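Local structure of Cg10997-pa (Drosophila melanogaster, 2YV7) at residues A[156-159]-A[165-168]; A[197-202]-A[253-258]; A[181-186]-A[219-224]. The protein can probably switch from a soluble, GST-like globular form to a membrane-inserted one that forms chloride channels with pH-dependent activity. All blocks are in the same frame, centred on the assembly; numbering follows the deposited sequence.

How the contacts relate
Contacts 1 and 3 are buried, whereas contact 2 lies at the surface. Contact 1 packs the end of helix 141-161 against the loop before helix 173-193, and contact 3 packs helix 173-193 itself against the chain after helix 215-220. Contact 2 joins the turn before helix 202-212 to the C-terminal tail. Its purely aliphatic packing contrasts with contact 3, where a buried amide, a carboxylate and a water form a polar junction; contact 1 mixes leucine packing with a histidine edge. Contacts 2 and 3, with centres about 17 Å apart, touch where Arg-186 NH1 probably donates to Tyr-253 O, 2.7 Å away. Contact 1 touches neither.

Contact 1: A[156-159]-A[165-168]; sequences DHLS and FLTG
Leu-158 and Leu-166 supply the apolar part of this contact, with their CA atoms 6.5 Å apart. One methyl of Leu-158, CD2, does the work: it lies 4.3 Å from CD2 of Leu-166 and 4.2 Å from that residue's CA, so it touches branch and backbone together. The same methyl meets the preceding peptide, 3.9 Å from Phe-165 O. CG of Leu-158 is anti to the carbonyl carbon (chi1 -73°), which carries the isobutyl group off the helix flank and lets CD2 reach the loop. Tyr-207 of helix 202-212 packs against both leucines.

In the all-helical C-terminal domain of the GST fold, this loop, Phe-Leu-Thr-Gly, lies on the way from helix 141-161 into helix 173-193. Asp-175, near the start of the second helix, takes a hydrogen bond on OD1 from the backbone N of Leu-166 and so ties the loop to the helix that follows it. Within the loop, Phe-165 N donates to Gly-168 O at 2.8 Å.

The second kind of contact is made by an imidazole edge. His-157 has CG anti to the backbone N (chi1 179°), and its ring runs out edge-on toward the Leu-166 peptide; the spacing at CE1 is modelled too close there, and its detail is doubtful. Sounder evidence comes from the two side chains, which cross at about a right angle with His-157 ND1 4.1 Å from Leu-166 CD2. The histidine also packs on Val-121 and Leu-124 of helix 119-125. With an alanine here, the imidazole would be gone, which would probably leave a gap where the ring now packs between Leu-166 CD2 and those two residues.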
ATOM      1  N   ASP A 156     -12.680   0.944 -15.491  1.00 27.79           N
ATOM      2  CA  ASP A 156     -12.926   1.354 -16.876  1.00 27.08           C
ATOM      3  C   ASP A 156     -11.676   1.999 -17.478  1.00 29.08           C
ATOM      4  O   ASP A 156     -11.301   1.685 -18.639  1.00 30.11           O
ATOM      5  CB  ASP A 156     -14.206   2.208 -16.903  1.00 25.10           C
ATOM      6  CG  ASP A 156     -15.458   1.362 -16.742  1.00 23.92           C
ATOM      7  OD1 ASP A 156     -15.381   0.118 -16.592  1.00 27.66           O
ATOM      8  OD2 ASP A 156     -16.511   1.971 -16.834  1.00 28.97           O
ATOM      9  N   HIS A 157     -10.937   2.772 -16.681  1.00 27.93           N
ATOM     10  CA  HIS A 157      -9.504   3.122 -17.049  1.00 23.77           C
ATOM     11  C   HIS A 157      -8.637   1.899 -17.452  1.00 29.50           C
ATOM     12  O   HIS A 157      -8.087   1.857 -18.541  1.00 30.76           O
ATOM     13  CB  HIS A 157      -8.820   3.861 -15.881  1.00 27.43           C
ATOM     14  CG  HIS A 157      -7.385   4.230 -16.148  1.00 29.81           C
ATOM     15  ND1 HIS A 157      -6.326   3.363 -15.920  1.00 33.62           N
ATOM     16  CD2 HIS A 157      -6.836   5.381 -16.586  1.00 28.92           C
ATOM     17  CE1 HIS A 157      -5.188   3.950 -16.282  1.00 27.89           C
ATOM     18  NE2 HIS A 157      -5.474   5.184 -16.662  1.00 33.11           N
ATOM     19  N   LEU A 158      -8.513   0.911 -16.562  1.00 24.19           N
ATOM     20  CA  LEU A 158      -7.756  -0.295 -16.801  1.00 29.44           C
ATOM     21  C   LEU A 158      -8.199  -1.036 -18.090  1.00 31.24           C
ATOM     22  O   LEU A 158      -7.366  -1.494 -18.887  1.00 36.10           O
ATOM     23  CB  LEU A 158      -7.863  -1.202 -15.585  1.00 26.26           C
ATOM     24  CG  LEU A 158      -7.044  -0.733 -14.347  1.00 23.53           C
ATOM     25  CD1 LEU A 158      -7.459  -1.465 -13.147  1.00 24.29           C
ATOM     26  CD2 LEU A 158      -5.450  -0.857 -14.671  1.00 25.88           C
ATOM     27  N   SER A 159      -9.513  -1.145 -18.257  1.00 31.15           N
ATOM     28  CA  SER A 159     -10.120  -1.804 -19.411  1.00 34.78           C
ATOM     29  C   SER A 159      -9.740  -1.029 -20.681  1.00 30.68           C
ATOM     30  O   SER A 159      -9.364  -1.655 -21.699  1.00 32.53           O
ATOM     31  CB  SER A 159     -11.651  -1.839 -19.159  1.00 30.91           C
ATOM     32  OG  SER A 159     -12.373  -2.436 -20.218  1.00 43.37           O
ATOM     33  N   PHE A 165      -0.646  -2.711 -15.636  1.00 30.80           N
ATOM     34  CA  PHE A 165      -0.761  -1.789 -14.478  1.00 31.33           C
ATOM     35  C   PHE A 165      -1.354  -0.430 -14.862  1.00 29.95           C
ATOM     36  O   PHE A 165      -1.794  -0.241 -15.992  1.00 29.50           O
ATOM     37  CB  PHE A 165       0.633  -1.668 -13.852  1.00 29.36           C
ATOM     38  CG  PHE A 165       1.182  -2.981 -13.387  1.00 28.79           C
ATOM     39  CD1 PHE A 165       0.603  -3.665 -12.320  1.00 30.96           C
ATOM     40  CD2 PHE A 165       2.301  -3.549 -14.044  1.00 32.96           C
ATOM     41  CE1 PHE A 165       1.130  -4.880 -11.871  1.00 32.39           C
ATOM     42  CE2 PHE A 165       2.844  -4.766 -13.577  1.00 31.33           C
ATOM     43  CZ  PHE A 165       2.253  -5.416 -12.507  1.00 29.46           C
ATOM     44  N   LEU A 166      -1.415   0.525 -13.935  1.00 25.70           N
ATOM     45  CA  LEU A 166      -2.196   1.729 -14.226  1.00 26.42           C
ATOM     46  C   LEU A 166      -1.647   2.550 -15.424  1.00 29.91           C
ATOM     47  O   LEU A 166      -2.404   3.206 -16.115  1.00 29.92           O
ATOM     48  CB  LEU A 166      -2.242   2.690 -13.042  1.00 24.69           C
ATOM     49  CG  LEU A 166      -3.163   2.261 -11.916  1.00 24.61           C
ATOM     50  CD1 LEU A 166      -2.816   2.956 -10.616  1.00 26.20           C
ATOM     51  CD2 LEU A 166      -4.653   2.589 -12.301  1.00 26.41           C
ATOM     52  N   THR A 167      -0.342   2.620 -15.591  1.00 26.88           N
ATOM     53  CA  THR A 167       0.204   3.515 -16.618  1.00 32.41           C
ATOM     54  C   THR A 167       0.946   2.743 -17.711  1.00 34.11           C
ATOM     55  O   THR A 167       1.571   3.364 -18.580  1.00 37.22           O
ATOM     56  CB  THR A 167       1.189   4.553 -16.037  1.00 31.22           C
ATOM     57  OG1 THR A 167       2.310   3.824 -15.547  1.00 30.86           O
ATOM     58  CG2 THR A 167       0.558   5.363 -14.862  1.00 27.29           C
ATOM     59  N   GLY A 168       0.872   1.419 -17.671  1.00 30.29           N
ATOM     60  CA  GLY A 168       1.586   0.534 -18.627  1.00 32.36           C
ATOM     61  C   GLY A 168       1.846  -0.856 -18.093  1.00 38.83           C
ATOM     62  O   GLY A 168       1.191  -1.278 -17.132  1.00 37.36           O
TER

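Contact 2: A[197-202]-A[253-258]; sequences IPTHLT and YIPIDI
A type I beta turn from Pro-198 to Leu-201, the lead-in to helix 202-212, presents Thr-199 to Pro-255 and Ile-256 of the C-terminal tail. The turn is closed by Leu-201 N donating to Pro-198 O at 3.2 Å, and Leu-201 occupies the N-cap position of the helix. Thr-199 and Ile-256 face each other with their CA atoms 6.6 Å apart.

The closest approach is Thr-199 CB to Ile-256 CG2, at 3.6 Å. The threonine methyl CG2 fits between two tail residues: it is 3.8 Å from Ile-256 CG2 and 3.9 Å from Pro-255 CB. Ile-256 uses both of its branches. Because CG1 lies between the backbone N and the carbonyl carbon (chi1 56°), CG2 is left to meet Thr-199 while the longer arm reaches along the turn, bringing CD1 to 4.0 Å from Thr-199 O and 4.3 Å from Thr-202 CG2. Trp-205 of helix 202-212 ties the same pieces together, packing on Pro-255 and donating from NE1 to Pro-198 O.

No hydrogen bond or salt bridge crosses between the segments, and Thr-199 and Pro-255 are exposed. Polar anchorage of the tail comes from nearby, where Arg-186 holds Tyr-253 through its carbonyl and its ring. Between turn and tail themselves the aliphatic packing is non-directional, so shape probably governs their fit.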
ATOM      1  N   ILE A 197     -16.344  -6.276  -3.831  1.00 25.68           N
ATOM      2  CA  ILE A 197     -16.089  -5.667  -5.159  1.00 26.91           C
ATOM      3  C   ILE A 197     -16.670  -6.570  -6.214  1.00 26.51           C
ATOM      4  O   ILE A 197     -16.324  -7.753  -6.292  1.00 28.25           O
ATOM      5  CB  ILE A 197     -14.557  -5.472  -5.475  1.00 27.26           C
ATOM      6  CG1 ILE A 197     -13.897  -4.530  -4.456  1.00 24.46           C
ATOM      7  CG2 ILE A 197     -14.409  -4.955  -6.931  1.00 23.77           C
ATOM      8  CD1 ILE A 197     -12.389  -4.532  -4.525  1.00 26.46           C
ATOM      9  N   PRO A 198     -17.636  -6.054  -6.981  1.00 26.75           N
ATOM     10  CA  PRO A 198     -18.430  -6.990  -7.781  1.00 27.44           C
ATOM     11  C   PRO A 198     -17.690  -7.583  -8.934  1.00 29.22           C
ATOM     12  O   PRO A 198     -16.652  -7.012  -9.410  1.00 29.20           O
ATOM     13  CB  PRO A 198     -19.640  -6.148  -8.245  1.00 28.45           C
ATOM     14  CG  PRO A 198     -19.298  -4.791  -8.024  1.00 30.41           C
ATOM     15  CD  PRO A 198     -18.135  -4.675  -7.048  1.00 27.31           C
ATOM     16  N   THR A 199     -18.178  -8.766  -9.341  1.00 28.08           N
ATOM     17  CA  THR A 199     -17.436  -9.603 -10.308  1.00 32.54           C
ATOM     18  C   THR A 199     -17.404  -9.056 -11.731  1.00 33.64           C
ATOM     19  O   THR A 199     -16.566  -9.442 -12.548  1.00 35.04           O
ATOM     20  CB  THR A 199     -17.977 -11.011 -10.324  1.00 37.25           C
ATOM     21  OG1 THR A 199     -19.400 -10.955 -10.529  1.00 37.10           O
ATOM     22  CG2 THR A 199     -17.663 -11.694  -8.993  1.00 37.48           C
ATOM     23  N   HIS A 200     -18.277  -8.111 -12.026  1.00 31.40           N
ATOM     24  CA  HIS A 200     -18.328  -7.564 -13.377  1.00 31.27           C
ATOM     25  C   HIS A 200     -17.274  -6.485 -13.605  1.00 31.74           C
ATOM     26  O   HIS A 200     -17.122  -5.953 -14.734  1.00 28.04           O
ATOM     27  CB  HIS A 200     -19.732  -7.059 -13.710  1.00 30.27           C
ATOM     28  CG  HIS A 200     -20.200  -5.970 -12.814  1.00 31.80           C
ATOM     29  ND1 HIS A 200     -20.043  -4.644 -13.133  1.00 31.53           N
ATOM     30  CD2 HIS A 200     -20.827  -6.005 -11.612  1.00 25.77           C
ATOM     31  CE1 HIS A 200     -20.538  -3.902 -12.151  1.00 33.62           C
ATOM     32  NE2 HIS A 200     -20.991  -4.707 -11.208  1.00 33.35           N
ATOM     33  N   LEU A 201     -16.486  -6.217 -12.549  1.00 27.57           N
ATOM     34  CA  LEU A 201     -15.361  -5.322 -12.697  1.00 24.15           C
ATOM     35  C   LEU A 201     -14.158  -6.112 -13.168  1.00 29.63           C
ATOM     36  O   LEU A 201     -13.145  -6.224 -12.470  1.00 27.65           O
ATOM     37  CB  LEU A 201     -15.098  -4.508 -11.423  1.00 25.34           C
ATOM     38  CG  LEU A 201     -16.253  -3.596 -10.965  1.00 26.90           C
ATOM     39  CD1 LEU A 201     -15.885  -2.633  -9.777  1.00 26.54           C
ATOM     40  CD2 LEU A 201     -16.888  -2.780 -12.178  1.00 25.58           C
ATOM     41  N   THR A 202     -14.266  -6.667 -14.373  1.00 24.55           N
ATOM     42  CA  THR A 202     -13.255  -7.605 -14.875  1.00 30.55           C
ATOM     43  C   THR A 202     -11.818  -7.080 -14.891  1.00 23.56           C
ATOM     44  O   THR A 202     -10.902  -7.812 -14.497  1.00 30.98           O
ATOM     45  CB  THR A 202     -13.672  -8.173 -16.262  1.00 30.87           C
ATOM     46  OG1 THR A 202     -14.944  -8.818 -16.108  1.00 38.31           O
ATOM     47  CG2 THR A 202     -12.720  -9.289 -16.698  1.00 37.34           C
ATOM     48  N   TYR A 253      -7.852 -14.390  -2.847  1.00 28.70           N
ATOM     49  CA  TYR A 253      -8.677 -15.065  -3.862  1.00 30.26           C
ATOM     50  C   TYR A 253      -9.266 -14.098  -4.852  1.00 29.77           C
ATOM     51  O   TYR A 253      -9.491 -12.928  -4.546  1.00 28.43           O
ATOM     52  CB  TYR A 253      -9.810 -15.905  -3.220  1.00 31.61           C
ATOM     53  CG  TYR A 253     -10.853 -15.086  -2.534  1.00 29.97           C
ATOM     54  CD1 TYR A 253     -10.681 -14.701  -1.216  1.00 30.35           C
ATOM     55  CD2 TYR A 253     -12.017 -14.700  -3.191  1.00 32.20           C
ATOM     56  CE1 TYR A 253     -11.622 -13.950  -0.578  1.00 34.80           C
ATOM     57  CE2 TYR A 253     -12.977 -13.958  -2.540  1.00 33.85           C
ATOM     58  CZ  TYR A 253     -12.763 -13.582  -1.243  1.00 33.28           C
ATOM     59  OH  TYR A 253     -13.691 -12.812  -0.562  1.00 40.10           O
ATOM     60  N   ILE A 254      -9.548 -14.611  -6.039  1.00 31.56           N
ATOM     61  CA  ILE A 254     -10.172 -13.850  -7.124  1.00 32.18           C
ATOM     62  C   ILE A 254     -11.512 -14.613  -7.384  1.00 34.11           C
ATOM     63  O   ILE A 254     -11.485 -15.848  -7.585  1.00 33.08           O
ATOM     64  CB  ILE A 254      -9.246 -13.818  -8.333  1.00 34.58           C
ATOM     65  CG1 ILE A 254      -7.831 -13.247  -7.983  1.00 31.01           C
ATOM     66  CG2 ILE A 254      -9.895 -13.074  -9.526  1.00 34.10           C
ATOM     67  CD1 ILE A 254      -7.899 -11.731  -7.611  1.00 33.60           C
ATOM     68  N   PRO A 255     -12.676 -13.919  -7.292  1.00 33.89           N
ATOM     69  CA  PRO A 255     -13.974 -14.584  -7.484  1.00 30.45           C
ATOM     70  C   PRO A 255     -14.317 -14.923  -8.930  1.00 35.80           C
ATOM     71  O   PRO A 255     -15.386 -15.476  -9.187  1.00 38.51           O
ATOM     72  CB  PRO A 255     -14.990 -13.610  -6.835  1.00 34.90           C
ATOM     73  CG  PRO A 255     -14.328 -12.274  -6.934  1.00 35.69           C
ATOM     74  CD  PRO A 255     -12.844 -12.490  -6.959  1.00 32.77           C
ATOM     75  N   ILE A 256     -13.427 -14.634  -9.864  1.00 36.50           N
ATOM     76  CA  ILE A 256     -13.700 -14.977 -11.277  1.00 44.97           C
ATOM     77  C   ILE A 256     -12.486 -15.611 -11.894  1.00 45.63           C
ATOM     78  O   ILE A 256     -11.402 -15.514 -11.334  1.00 41.49           O
ATOM     79  CB  ILE A 256     -14.117 -13.742 -12.111  1.00 46.44           C
ATOM     80  CG1 ILE A 256     -13.059 -12.631 -12.021  1.00 46.96           C
ATOM     81  CG2 ILE A 256     -15.460 -13.214 -11.624  1.00 47.91           C
ATOM     82  CD1 ILE A 256     -13.239 -11.517 -13.061  1.00 44.10           C
ATOM     83  N   ASP A 257     -12.684 -16.266 -13.040  1.00 54.10           N
ATOM     84  CA  ASP A 257     -11.585 -16.731 -13.900  1.00 59.01           C
ATOM     85  C   ASP A 257     -10.984 -15.549 -14.651  1.00 60.25           C
ATOM     86  O   ASP A 257     -11.711 -14.615 -15.040  1.00 59.44           O
ATOM     87  CB  ASP A 257     -12.096 -17.754 -14.929  1.00 65.27           C
ATOM     88  CG  ASP A 257     -12.362 -19.134 -14.332  1.00 68.39           C
ATOM     89  OD1 ASP A 257     -11.730 -19.516 -13.308  1.00 68.57           O
ATOM     90  OD2 ASP A 257     -13.199 -19.859 -14.921  1.00 69.09           O
ATOM     91  N   ILE A 258      -9.672 -15.602 -14.885  1.00 59.49           N
ATOM     92  CA  ILE A 258      -8.945 -14.438 -15.422  1.00 60.64           C
ATOM     93  C   ILE A 258      -8.576 -14.474 -16.931  1.00 62.96           C
ATOM     94  O   ILE A 258      -7.831 -15.341 -17.401  1.00 63.29           O
ATOM     95  CB  ILE A 258      -7.750 -14.050 -14.482  1.00 57.30           C
ATOM     96  CG1 ILE A 258      -8.289 -13.231 -13.308  1.00 54.35           C
ATOM     97  CG2 ILE A 258      -6.669 -13.239 -15.199  1.00 57.29           C
ATOM     98  CD1 ILE A 258      -9.364 -12.208 -13.702  1.00 54.95           C
TER

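Contact 3: A[181-186]-A[219-224]; sequences RLQHIR and QSCPAD
The thiol of Cys-221, just past helix 215-220, packs on the CG and amide end of Gln-183 from helix 173-193. Cys-221 SG lies 3.8 Å from Gln-183 CG and 4.0 Å from Gln-183 NE2, well off the amide plane, so the sulfur sits over the face of the amide. Gln-183 is bent at chi2 (73°): CG leaves the helix anti to the backbone N (chi1 -171°), and the chain then folds so that the amide turns past the sulfur toward Asp-224.

Amide and carboxylate make no direct hydrogen bond, NE2 of Gln-183 standing 4.2 Å from Asp-224 OD1. One water joins them. It accepts from Gln-183 NE2 at 2.9 Å and donates both to Asp-224 OD1, at 2.7 Å, and to Pro-222 O, at 2.8 Å, so a single molecule links helix 173-193 to the carbonyl of Pro-222 in the loop and to Asp-224 at the start of helix 224-235.

In the GST-like fold this contact is buried near the centre of the chain, on the side of the helical domain that faces the thioredoxin-like N-terminal domain. His-184 NE2 hydrogen-bonds to Ala-39 O, and Pro-222 packs on Gln-44, within the span predicted to become a membrane helix.

Both ends of the glutamine amide are engaged further: OE1 with Tyr-212 OH, NE2 also with Thr-251 O. These partners fix the rotation of the amide about chi3 and distinguish its oxygen from its nitrogen. Asp-224, which follows the N-cap Ala-223, divides its carboxylate between the water on OD1 and Thr-251 OG1 on OD2.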
ATOM      1  N   ARG A 181      -4.616   0.294  -0.972  1.00 18.54           N
ATOM      2  CA  ARG A 181      -6.030   0.689  -0.668  1.00 19.06           C
ATOM      3  C   ARG A 181      -7.031  -0.371  -1.154  1.00 20.09           C
ATOM      4  O   ARG A 181      -7.992  -0.618  -0.502  1.00 21.73           O
ATOM      5  CB  ARG A 181      -6.326   2.077  -1.279  1.00 21.70           C
ATOM      6  CG  ARG A 181      -5.539   3.174  -0.546  1.00 19.78           C
ATOM      7  CD  ARG A 181      -5.278   4.383  -1.503  1.00 22.93           C
ATOM      8  NE  ARG A 181      -4.743   5.405  -0.609  1.00 23.03           N
ATOM      9  CZ  ARG A 181      -3.478   5.411  -0.136  1.00 26.10           C
ATOM     10  NH1 ARG A 181      -2.622   4.471  -0.524  1.00 22.60           N
ATOM     11  NH2 ARG A 181      -3.097   6.379   0.704  1.00 26.17           N
ATOM     12  N   LEU A 182      -6.798  -1.039  -2.297  1.00 18.15           N
ATOM     13  CA  LEU A 182      -7.673  -2.122  -2.753  1.00 19.91           C
ATOM     14  C   LEU A 182      -7.703  -3.267  -1.742  1.00 22.65           C
ATOM     15  O   LEU A 182      -8.782  -3.816  -1.387  1.00 20.97           O
ATOM     16  CB  LEU A 182      -7.192  -2.625  -4.129  1.00 19.42           C
ATOM     17  CG  LEU A 182      -7.385  -1.638  -5.287  1.00 19.94           C
ATOM     18  CD1 LEU A 182      -6.944  -2.339  -6.513  1.00 20.67           C
ATOM     19  CD2 LEU A 182      -8.964  -1.403  -5.457  1.00 20.51           C
ATOM     20  N   GLN A 183      -6.558  -3.552  -1.179  1.00 21.56           N
ATOM     21  CA  GLN A 183      -6.512  -4.593  -0.147  1.00 20.83           C
ATOM     22  C   GLN A 183      -7.279  -4.202   1.143  1.00 19.93           C
ATOM     23  O   GLN A 183      -8.052  -5.052   1.632  1.00 23.50           O
ATOM     24  CB  GLN A 183      -5.027  -4.936   0.156  1.00 21.37           C
ATOM     25  CG  GLN A 183      -4.945  -6.188   1.087  1.00 20.40           C
ATOM     26  CD  GLN A 183      -5.283  -7.506   0.357  1.00 27.29           C
ATOM     27  OE1 GLN A 183      -5.606  -7.504  -0.814  1.00 23.52           O
ATOM     28  NE2 GLN A 183      -5.168  -8.664   1.075  1.00 26.99           N
ATOM     29  N   HIS A 184      -7.206  -2.951   1.645  1.00 17.91           N
ATOM     30  CA  HIS A 184      -7.998  -2.565   2.818  1.00 22.54           C
ATOM     31  C   HIS A 184      -9.482  -2.582   2.450  1.00 19.93           C
ATOM     32  O   HIS A 184     -10.310  -2.982   3.219  1.00 21.80           O
ATOM     33  CB  HIS A 184      -7.607  -1.149   3.245  1.00 22.82           C
ATOM     34  CG  HIS A 184      -6.344  -1.069   4.052  1.00 23.26           C
ATOM     35  ND1 HIS A 184      -5.154  -1.668   3.654  1.00 24.28           N
ATOM     36  CD2 HIS A 184      -6.051  -0.352   5.162  1.00 20.85           C
ATOM     37  CE1 HIS A 184      -4.218  -1.416   4.572  1.00 21.89           C
ATOM     38  NE2 HIS A 184      -4.717  -0.564   5.441  1.00 24.14           N
ATOM     39  N   ILE A 185      -9.809  -2.134   1.232  1.00 17.23           N
ATOM     40  CA  ILE A 185     -11.212  -2.201   0.744  1.00 17.63           C
ATOM     41  C   ILE A 185     -11.738  -3.629   0.801  1.00 20.18           C
ATOM     42  O   ILE A 185     -12.803  -3.812   1.402  1.00 22.38           O
ATOM     43  CB  ILE A 185     -11.343  -1.625  -0.670  1.00 22.04           C
ATOM     44  CG1 ILE A 185     -11.208  -0.083  -0.630  1.00 21.91           C
ATOM     45  CG2 ILE A 185     -12.737  -1.917  -1.257  1.00 24.99           C
ATOM     46  CD1 ILE A 185     -11.041   0.505  -2.094  1.00 23.02           C
ATOM     47  N   ARG A 186     -11.005  -4.589   0.258  1.00 20.42           N
ATOM     48  CA  ARG A 186     -11.427  -5.988   0.255  1.00 25.08           C
ATOM     49  C   ARG A 186     -11.552  -6.472   1.680  1.00 24.01           C
ATOM     50  O   ARG A 186     -12.610  -6.982   2.078  1.00 24.23           O
ATOM     51  CB  ARG A 186     -10.450  -6.900  -0.492  1.00 22.78           C
ATOM     52  CG  ARG A 186     -10.389  -6.699  -1.985  1.00 24.86           C
ATOM     53  CD  ARG A 186      -9.731  -7.892  -2.634  1.00 29.09           C
ATOM     54  NE  ARG A 186     -10.537  -9.128  -2.501  1.00 28.65           N
ATOM     55  CZ  ARG A 186     -10.104 -10.324  -2.904  1.00 26.98           C
ATOM     56  NH1 ARG A 186      -8.861 -10.520  -3.414  1.00 24.24           N
ATOM     57  NH2 ARG A 186     -10.935 -11.344  -2.772  1.00 28.31           N
ATOM     58  N   GLN A 219       5.315  -9.174  -0.259  1.00 27.73           N
ATOM     59  CA  GLN A 219       6.276  -8.904   0.789  1.00 31.62           C
ATOM     60  C   GLN A 219       5.856  -7.763   1.761  1.00 30.10           C
ATOM     61  O   GLN A 219       6.253  -7.749   2.932  1.00 28.65           O
ATOM     62  CB  GLN A 219       7.649  -8.601   0.169  1.00 35.68           C
ATOM     63  CG  GLN A 219       8.251  -9.782  -0.538  1.00 43.82           C
ATOM     64  CD  GLN A 219       8.500 -10.920   0.433  1.00 44.03           C
ATOM     65  OE1 GLN A 219       9.244 -10.767   1.409  1.00 48.38           O
ATOM     66  NE2 GLN A 219       7.824 -12.041   0.216  1.00 49.24           N
ATOM     67  N   SER A 220       5.045  -6.800   1.280  1.00 24.87           N
ATOM     68  CA  SER A 220       4.743  -5.663   2.067  1.00 24.44           C
ATOM     69  C   SER A 220       3.318  -5.718   2.648  1.00 20.34           C
ATOM     70  O   SER A 220       2.915  -4.893   3.447  1.00 27.64           O
ATOM     71  CB  SER A 220       4.892  -4.406   1.187  1.00 26.40           C
ATOM     72  OG  SER A 220       3.791  -4.375   0.280  1.00 27.20           O
ATOM     73  N   CYS A 221       2.570  -6.720   2.231  1.00 23.23           N
ATOM     74  CA  CYS A 221       1.111  -6.726   2.547  1.00 26.16           C
ATOM     75  C   CYS A 221       0.891  -7.131   3.959  1.00 22.65           C
ATOM     76  O   CYS A 221       1.360  -8.185   4.354  1.00 30.27           O
ATOM     77  CB  CYS A 221       0.387  -7.656   1.603  1.00 28.43           C
ATOM     78  SG  CYS A 221      -1.424  -7.528   1.858  1.00 25.58           S
ATOM     79  N   PRO A 222       0.160  -6.332   4.744  1.00 25.35           N
ATOM     80  CA  PRO A 222      -0.084  -6.870   6.087  1.00 25.52           C
ATOM     81  C   PRO A 222      -1.104  -8.017   6.083  1.00 30.96           C
ATOM     82  O   PRO A 222      -1.936  -8.106   5.165  1.00 29.15           O
ATOM     83  CB  PRO A 222      -0.729  -5.705   6.825  1.00 24.28           C
ATOM     84  CG  PRO A 222      -1.319  -4.763   5.759  1.00 26.40           C
ATOM     85  CD  PRO A 222      -0.555  -5.064   4.474  1.00 27.35           C
ATOM     86  N   ALA A 223      -1.054  -8.869   7.110  1.00 25.82           N
ATOM     87  CA  ALA A 223      -2.153  -9.843   7.316  1.00 22.37           C
ATOM     88  C   ALA A 223      -3.560  -9.219   7.508  1.00 20.91           C
ATOM     89  O   ALA A 223      -3.741  -8.146   8.108  1.00 24.96           O
ATOM     90  CB  ALA A 223      -1.789 -10.727   8.552  1.00 25.87           C
ATOM     91  N   ASP A 224      -4.581  -9.980   7.121  1.00 21.69           N
ATOM     92  CA  ASP A 224      -5.968  -9.565   7.297  1.00 21.74           C
ATOM     93  C   ASP A 224      -6.246  -9.115   8.695  1.00 21.01           C
ATOM     94  O   ASP A 224      -6.921  -8.151   8.908  1.00 23.75           O
ATOM     95  CB  ASP A 224      -6.917 -10.729   7.000  1.00 22.28           C
ATOM     96  CG  ASP A 224      -6.987 -11.073   5.502  1.00 26.36           C
ATOM     97  OD1 ASP A 224      -6.132 -10.628   4.662  1.00 24.38           O
ATOM     98  OD2 ASP A 224      -7.956 -11.769   5.158  1.00 28.93           O
TER
HETATM   99  O   HOH W   1      -4.121  -9.059   3.763  1.00 33.50           O